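Local coordinates for protein putative alpha-L-fucosidase (Bacteroides thetaiotaomicron, PDB 3EYP) that probably hydrolyses alpha-L-fucosidic bonds, as a putative lipoprotein of glycoside hydrolase family 29, at residues R13-W17 and P190-I194; W17-E21 and G420-I424; P219-T223 and H391-K395. All blocks are in the same frame, centred on the assembly; numbering follows the deposited sequence.

Overall arrangement
Interactions 1 and 2 both start from helix 12-20 and share W17; their centres lie about 14 Å apart. Interaction 1 stays within the family 29 barrel domain, where the helix meets the start of strand 193-195. Interaction 2 takes the end of the same helix to residues 420-424 of the F5/8 type C domain. Interaction 3 also joins the two domains, through residues 219-223 and 391-395, and its centre is about 13 Å from that of interaction 2. The two touch, for instance where W423 packs on C220 and P219. Along the chain, interaction 1 closes before interaction 3 opens, and interaction 3 is nested inside interaction 2. The helix therefore links barrel and interdomain boundary.

Interaction 1 of 3, residues R13-W17 and P190-I194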
# COMPACT_ATOMS: atom_id res chain seq x y z
N ARG A 13 -4.76 11.36 -7.52
CA ARG A 13 -4.80 9.86 -7.45
C ARG A 13 -3.87 9.32 -6.38
O ARG A 13 -4.18 8.43 -5.64
CB ARG A 13 -4.44 9.21 -8.80
CG ARG A 13 -5.66 9.19 -9.71
CD ARG A 13 -5.48 8.32 -10.99
NE ARG A 13 -4.25 8.57 -11.68
CZ ARG A 13 -4.11 9.52 -12.59
NH1 ARG A 13 -5.11 10.27 -12.94
NH2 ARG A 13 -2.94 9.70 -13.15
N GLN A 14 -2.69 9.90 -6.35
CA GLN A 14 -1.68 9.47 -5.43
C GLN A 14 -2.07 9.84 -4.02
O GLN A 14 -1.86 9.11 -3.11
CB GLN A 14 -0.29 9.97 -5.82
CG GLN A 14 0.20 9.35 -7.13
CD GLN A 14 1.46 10.03 -7.66
OE1 GLN A 14 1.58 11.26 -7.59
NE2 GLN A 14 2.39 9.26 -8.22
N LEU A 15 -2.71 10.97 -3.84
CA LEU A 15 -3.19 11.35 -2.50
C LEU A 15 -4.29 10.39 -2.02
O LEU A 15 -4.36 9.99 -0.87
CB LEU A 15 -3.72 12.79 -2.52
CG LEU A 15 -2.75 13.96 -2.66
CD1 LEU A 15 -3.62 15.27 -2.95
CD2 LEU A 15 -1.94 14.04 -1.34
N GLU A 16 -5.20 10.06 -2.92
CA GLU A 16 -6.33 9.15 -2.59
C GLU A 16 -5.78 7.77 -2.15
O GLU A 16 -6.16 7.20 -1.13
CB GLU A 16 -7.27 9.06 -3.80
CG GLU A 16 -8.45 8.06 -3.62
CD GLU A 16 -8.02 6.61 -3.86
OE1 GLU A 16 -7.33 6.37 -4.88
OE2 GLU A 16 -8.37 5.73 -3.02
N TRP A 17 -4.81 7.31 -2.92
CA TRP A 17 -4.14 6.00 -2.69
C TRP A 17 -3.40 6.00 -1.37
O TRP A 17 -3.52 5.08 -0.55
CB TRP A 17 -3.20 5.68 -3.86
CG TRP A 17 -2.20 4.58 -3.64
CD1 TRP A 17 -2.39 3.26 -3.89
CD2 TRP A 17 -0.84 4.72 -3.18
NE1 TRP A 17 -1.22 2.55 -3.61
CE2 TRP A 17 -0.27 3.42 -3.16
CE3 TRP A 17 -0.08 5.79 -2.73
CZ2 TRP A 17 1.03 3.19 -2.73
CZ3 TRP A 17 1.21 5.56 -2.30
CH2 TRP A 17 1.76 4.26 -2.31
N PRO A 190 -10.82 7.45 -14.81
CA PRO A 190 -9.82 8.48 -14.57
C PRO A 190 -9.26 8.50 -13.13
O PRO A 190 -8.20 9.05 -12.88
CB PRO A 190 -10.54 9.79 -14.96
CG PRO A 190 -11.96 9.45 -15.21
CD PRO A 190 -12.11 7.98 -15.31
N ASP A 191 -9.92 7.84 -12.20
CA ASP A 191 -9.44 7.84 -10.82
C ASP A 191 -8.61 6.59 -10.52
O ASP A 191 -8.16 6.35 -9.39
CB ASP A 191 -10.59 7.94 -9.84
CG ASP A 191 -11.15 9.37 -9.71
OD1 ASP A 191 -10.62 10.31 -10.35
OD2 ASP A 191 -12.12 9.53 -8.96
N CYS A 192 -8.39 5.80 -11.55
CA CYS A 192 -7.71 4.52 -11.39
C CYS A 192 -6.19 4.69 -11.29
O CYS A 192 -5.52 5.16 -12.18
CB CYS A 192 -8.05 3.53 -12.50
SG CYS A 192 -7.37 1.83 -12.15
N VAL A 193 -5.68 4.22 -10.18
CA VAL A 193 -4.24 4.22 -9.87
C VAL A 193 -3.62 3.02 -10.53
O VAL A 193 -4.11 1.88 -10.42
CB VAL A 193 -3.99 4.09 -8.35
CG1 VAL A 193 -2.57 3.85 -8.06
CG2 VAL A 193 -4.48 5.28 -7.57
N ILE A 194 -2.54 3.27 -11.25
CA ILE A 194 -1.78 2.20 -11.90
C ILE A 194 -0.49 1.80 -11.16
O ILE A 194 0.40 2.64 -10.95
CB ILE A 194 -1.45 2.56 -13.32
CG1 ILE A 194 -2.74 2.72 -14.14
CG2 ILE A 194 -0.50 1.51 -13.92
CD1 ILE A 194 -2.45 3.37 -15.54
O HOH W 1 -7.81 7.68 -7.07
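R13 and D191 are the nearest pair of backbones, with R13 CA 6.1 Å from D191 CA, where helix 12-20 meets the turn leading into strand 193-195. This is a helix-to-strand contact of the TIM-barrel-type fucosidase domain, and strand 193-195 is one of its parallel strands, next to strand 162-164. Within the helix, W17 N bonds to R13 O. The R13 side chain lies alongside the turn. Its CG is anti to the carbonyl carbon (chi1 -82°), and a bend at chi3 carries the guanidinium past the turn's carbonyls. R13 CD comes 3.4 Å from C192 O. R13 NH1 gives a weak, bent hydrogen bond to P190 O, 3.3 Å long. The charge has a firmer partner in D205, which takes a salt bridge from R13 NH2. D205 also accepts the backbone N-H of I194, and so ties arginine and strand together.

V193 supplies the apolar part. Its CG2 packs on W17 CB at 3.9 Å, and the same methyl also lies 3.7 Å from the helix carbonyl R13 O. The E16 carboxylate is held mainly by R20 and K119, and OE1 lies at the flank of V193. One water bridges the segments, donating to E16 OE1 at 2.6 Å and to D191 O at 2.7 Å.

Interaction 2 of 3, residues W17-E21 and G420-I424; sequences WYNRE and GHKWI. With GOL (glycerol), chain F.
Y18 and H421 meet through two first torsions. H421 CG is anti to the backbone N (chi1 180°), which sends the imidazole toward the helix end. The Y18 chi1 of -109° is off the staggered values and turns a face of the phenol toward H421 CB. The planes are 22° apart with centroids 4.9 Å apart, so the rings are slid past each other and barely overlap. CH-pi contacts fill in. H421 CB stands over one face of the Y18 ring, 3.9 Å from its centroid, while Y18 CB lies over the H421 face. W17 CZ3 packs over the centre of the opposite Y18 face. The phenol is therefore sandwiched, and its OH is bonded to N289 O.

The far end of the imidazole reaches Y18 O, with H421 CE1 3.3 Å away. A water lies within hydrogen-bonding distance of H421 NE2, N19 OD1 and E21 OE2. Replacing H421 by an alanine is likely to leave Y18 CB and CD2 without the imidazole that packs on them, and the water without its ring nitrogen.

E21, with positive phi just past the helix, extends its chain across K422. E21 OE2 and K422 NZ form a weak salt bridge of 3.3 Å. K422 is bent at its end and also pairs with E384. A glycerol, probably from the crystallisation liquor, takes two bonds from K422 NZ, and its O2 gives a weak one to E21 OE1.

Aromatic packing beside an ion pair thus forms an interdomain junction, joining the TIM-barrel-type domain to the F5/8 type C beta-sandwich.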
# COMPACT_ATOMS: atom_id res chain seq x y z
N TRP A 17 -4.81 7.31 -2.92
CA TRP A 17 -4.14 6.00 -2.69
C TRP A 17 -3.40 6.00 -1.37
O TRP A 17 -3.52 5.08 -0.55
CB TRP A 17 -3.20 5.68 -3.86
CG TRP A 17 -2.20 4.58 -3.64
CD1 TRP A 17 -2.39 3.26 -3.89
CD2 TRP A 17 -0.84 4.72 -3.18
NE1 TRP A 17 -1.22 2.55 -3.61
CE2 TRP A 17 -0.27 3.42 -3.16
CE3 TRP A 17 -0.08 5.79 -2.73
CZ2 TRP A 17 1.03 3.19 -2.73
CZ3 TRP A 17 1.21 5.56 -2.30
CH2 TRP A 17 1.76 4.26 -2.31
N TYR A 18 -2.68 7.08 -1.10
CA TYR A 18 -1.93 7.16 0.15
C TYR A 18 -2.86 7.04 1.37
O TYR A 18 -2.55 6.41 2.39
CB TYR A 18 -1.11 8.47 0.21
CG TYR A 18 0.39 8.31 0.08
CD1 TYR A 18 1.12 9.11 -0.79
CD2 TYR A 18 1.07 7.38 0.88
CE1 TYR A 18 2.50 9.00 -0.87
CE2 TYR A 18 2.43 7.25 0.79
CZ TYR A 18 3.14 8.04 -0.10
OH TYR A 18 4.50 7.92 -0.18
N ASN A 19 -4.01 7.68 1.24
CA ASN A 19 -4.97 7.77 2.32
C ASN A 19 -5.66 6.44 2.66
O ASN A 19 -6.25 6.27 3.75
CB ASN A 19 -6.02 8.84 2.01
CG ASN A 19 -6.85 9.20 3.23
OD1 ASN A 19 -6.32 9.33 4.35
ND2 ASN A 19 -8.16 9.27 3.04
N ARG A 20 -5.56 5.50 1.74
CA ARG A 20 -6.17 4.15 1.95
C ARG A 20 -5.47 3.40 3.10
O ARG A 20 -6.05 2.69 3.93
CB ARG A 20 -6.08 3.30 0.68
CG ARG A 20 -6.74 3.88 -0.54
CD ARG A 20 -6.61 2.88 -1.72
NE ARG A 20 -6.94 3.49 -3.00
CZ ARG A 20 -6.60 2.97 -4.18
NH1 ARG A 20 -5.93 1.84 -4.29
NH2 ARG A 20 -6.93 3.60 -5.26
N GLU A 21 -4.18 3.63 3.13
CA GLU A 21 -3.22 3.00 4.09
C GLU A 21 -2.98 1.55 3.85
O GLU A 21 -1.85 1.12 3.67
CB GLU A 21 -3.60 3.31 5.55
CG GLU A 21 -3.40 4.79 5.80
CD GLU A 21 -3.53 5.24 7.24
OE1 GLU A 21 -3.85 4.43 8.14
OE2 GLU A 21 -3.29 6.46 7.43
N GLY A 420 7.40 12.10 4.95
CA GLY A 420 6.29 11.88 4.03
C GLY A 420 4.93 11.68 4.70
O GLY A 420 4.53 12.37 5.66
N HIS A 421 4.22 10.69 4.18
CA HIS A 421 2.83 10.45 4.58
C HIS A 421 2.68 10.11 6.01
O HIS A 421 1.79 10.56 6.73
CB HIS A 421 2.18 9.32 3.69
CG HIS A 421 0.76 9.04 4.05
ND1 HIS A 421 0.37 7.84 4.60
CD2 HIS A 421 -0.36 9.80 3.96
CE1 HIS A 421 -0.94 7.87 4.82
NE2 HIS A 421 -1.40 9.04 4.43
N LYS A 422 3.58 9.26 6.44
CA LYS A 422 3.55 8.73 7.80
C LYS A 422 4.87 8.04 8.05
O LYS A 422 5.42 7.39 7.16
CB LYS A 422 2.41 7.72 7.98
CG LYS A 422 2.16 7.32 9.44
CD LYS A 422 1.10 6.14 9.51
CE LYS A 422 -0.14 6.52 8.84
NZ LYS A 422 -1.12 7.26 9.73
N TRP A 423 5.42 8.27 9.24
CA TRP A 423 6.58 7.55 9.69
C TRP A 423 6.35 7.15 11.13
O TRP A 423 6.03 8.01 11.98
CB TRP A 423 7.89 8.34 9.51
CG TRP A 423 9.02 7.40 9.33
CD1 TRP A 423 9.67 6.71 10.30
CD2 TRP A 423 9.50 6.92 8.10
NE1 TRP A 423 10.61 5.86 9.74
CE2 TRP A 423 10.51 5.97 8.38
CE3 TRP A 423 9.19 7.19 6.77
CZ2 TRP A 423 11.19 5.30 7.38
CZ3 TRP A 423 9.94 6.54 5.75
CH2 TRP A 423 10.87 5.59 6.08
N ILE A 424 6.44 5.85 11.38
CA ILE A 424 6.28 5.33 12.76
C ILE A 424 7.61 4.88 13.27
O ILE A 424 8.42 4.30 12.54
CB ILE A 424 5.30 4.11 12.78
CG1 ILE A 424 3.87 4.57 12.37
CG2 ILE A 424 5.36 3.35 14.16
CD1 ILE A 424 2.91 3.41 12.05
C1 GOL F . -4.43 5.45 13.06
O1 GOL F . -5.21 4.51 12.36
C2 GOL F . -3.22 5.74 12.19
O2 GOL F . -3.64 5.80 10.83
C3 GOL F . -2.28 4.57 12.41
O3 GOL F . -1.14 4.71 11.61
O HOH W 2 -4.00 8.54 5.96

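Interaction 3 of 3, residues P219-T223 and H391-K395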
# COMPACT_ATOMS: atom_id res chain seq x y z
N PRO A 219 15.51 5.34 4.58
CA PRO A 219 14.28 6.02 4.25
C PRO A 219 13.59 5.37 3.07
O PRO A 219 14.14 4.54 2.37
CB PRO A 219 14.74 7.41 3.83
CG PRO A 219 16.13 7.12 3.24
CD PRO A 219 16.70 6.08 4.12
N CYS A 220 12.35 5.81 2.88
CA CYS A 220 11.62 5.49 1.69
C CYS A 220 10.98 6.77 1.16
O CYS A 220 9.98 7.22 1.67
CB CYS A 220 10.55 4.42 2.00
SG CYS A 220 9.59 3.93 0.54
N TRP A 221 11.55 7.32 0.10
CA TRP A 221 11.01 8.52 -0.54
C TRP A 221 9.93 8.16 -1.55
O TRP A 221 9.93 7.05 -2.14
CB TRP A 221 12.11 9.34 -1.23
CG TRP A 221 13.31 9.54 -0.39
CD1 TRP A 221 14.46 8.82 -0.43
CD2 TRP A 221 13.48 10.49 0.68
NE1 TRP A 221 15.33 9.26 0.52
CE2 TRP A 221 14.77 10.29 1.20
CE3 TRP A 221 12.69 11.50 1.23
CZ2 TRP A 221 15.27 11.04 2.27
CZ3 TRP A 221 13.20 12.26 2.30
CH2 TRP A 221 14.47 12.03 2.79
N ALA A 222 9.00 9.10 -1.75
CA ALA A 222 7.92 8.88 -2.67
C ALA A 222 8.42 9.04 -4.08
O ALA A 222 7.78 8.59 -5.05
CB ALA A 222 6.76 9.84 -2.41
N THR A 223 9.50 9.80 -4.18
CA THR A 223 10.22 10.04 -5.43
C THR A 223 11.33 9.02 -5.68
O THR A 223 11.98 8.51 -4.75
CB THR A 223 10.89 11.48 -5.47
OG1 THR A 223 11.66 11.72 -4.26
CG2 THR A 223 9.84 12.55 -5.61
N HIS A 391 8.22 16.41 -0.11
CA HIS A 391 9.19 16.00 0.90
C HIS A 391 10.01 17.25 1.26
O HIS A 391 10.87 17.72 0.49
CB HIS A 391 10.16 14.91 0.44
CG HIS A 391 9.62 13.50 0.54
ND1 HIS A 391 9.42 12.85 1.75
CD2 HIS A 391 9.35 12.59 -0.42
CE1 HIS A 391 8.99 11.62 1.51
NE2 HIS A 391 8.93 11.44 0.20
N ARG A 392 9.77 17.74 2.47
CA ARG A 392 10.39 19.01 2.91
C ARG A 392 11.48 18.78 3.91
O ARG A 392 12.59 19.21 3.76
CB ARG A 392 9.32 19.93 3.50
CG ARG A 392 8.25 20.24 2.51
CD ARG A 392 7.11 21.02 3.11
NE ARG A 392 7.41 22.44 3.24
CZ ARG A 392 7.34 23.33 2.26
NH1 ARG A 392 7.66 24.59 2.53
NH2 ARG A 392 7.01 22.99 1.03
N THR A 393 11.10 18.13 4.99
CA THR A 393 12.06 17.72 6.05
C THR A 393 12.87 16.50 5.65
O THR A 393 12.35 15.54 5.05
CB THR A 393 11.32 17.49 7.39
OG1 THR A 393 10.68 18.74 7.77
CG2 THR A 393 12.27 16.97 8.46
N THR A 394 14.17 16.56 5.95
CA THR A 394 15.09 15.50 5.57
C THR A 394 15.97 14.98 6.66
O THR A 394 16.73 14.04 6.44
CB THR A 394 16.01 15.90 4.38
OG1 THR A 394 16.79 17.06 4.74
CG2 THR A 394 15.20 16.17 3.12
N LYS A 395 15.86 15.57 7.84
CA LYS A 395 16.51 14.98 9.01
C LYS A 395 15.76 15.40 10.25
O LYS A 395 15.34 16.55 10.35
CB LYS A 395 18.00 15.43 9.04
CG LYS A 395 18.81 14.84 10.14
CD LYS A 395 20.25 15.34 10.06
CE LYS A 395 21.02 14.97 11.33
NZ LYS A 395 22.28 15.82 11.42
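W221 presents its edge to the flat face of H391 in a T-shaped pair. The planes stand 82° apart, and the centroids of the indole six-membered ring and the imidazole are 5.0 Å apart. The touching atom is W221 CE3, which sits over the centre of the H391 ring and lies 3.6 Å from H391 ND1. W221 CZ3 follows at 3.9 Å from the same nitrogen. With its CG anti to the carbonyl carbon (chi1 -47°), W221 brings the indole between H391 and the T394 methyl. T394 CG2 approaches W221 CH2 to 4.2 Å. P219 CB covers one face of the indole, so the tryptophan is braced from its own segment as well.

The imidazole is also gripped from its edge. A222 N donates to H391 NE2 at 3.0 Å with a nearly straight N-H...N angle of 164°. The donor is slightly tilted from the imidazole plane. Accepting this N-H requires NE2 to be unprotonated, and the bond probably limits rotation of the ring under the tryptophan edge. A222 CB adds a contact at 3.8 Å to the same NE2.

The contact is buried between the domains. On the barrel side, the loop 219-223 runs into strand 223-224, and A222 packs on Y249 of strand 248-249. On the other side, H391 precedes strand 393-401, whose T394 and K395 form a classic beta bulge facing D441 of the antiparallel neighbour, strand 434-442.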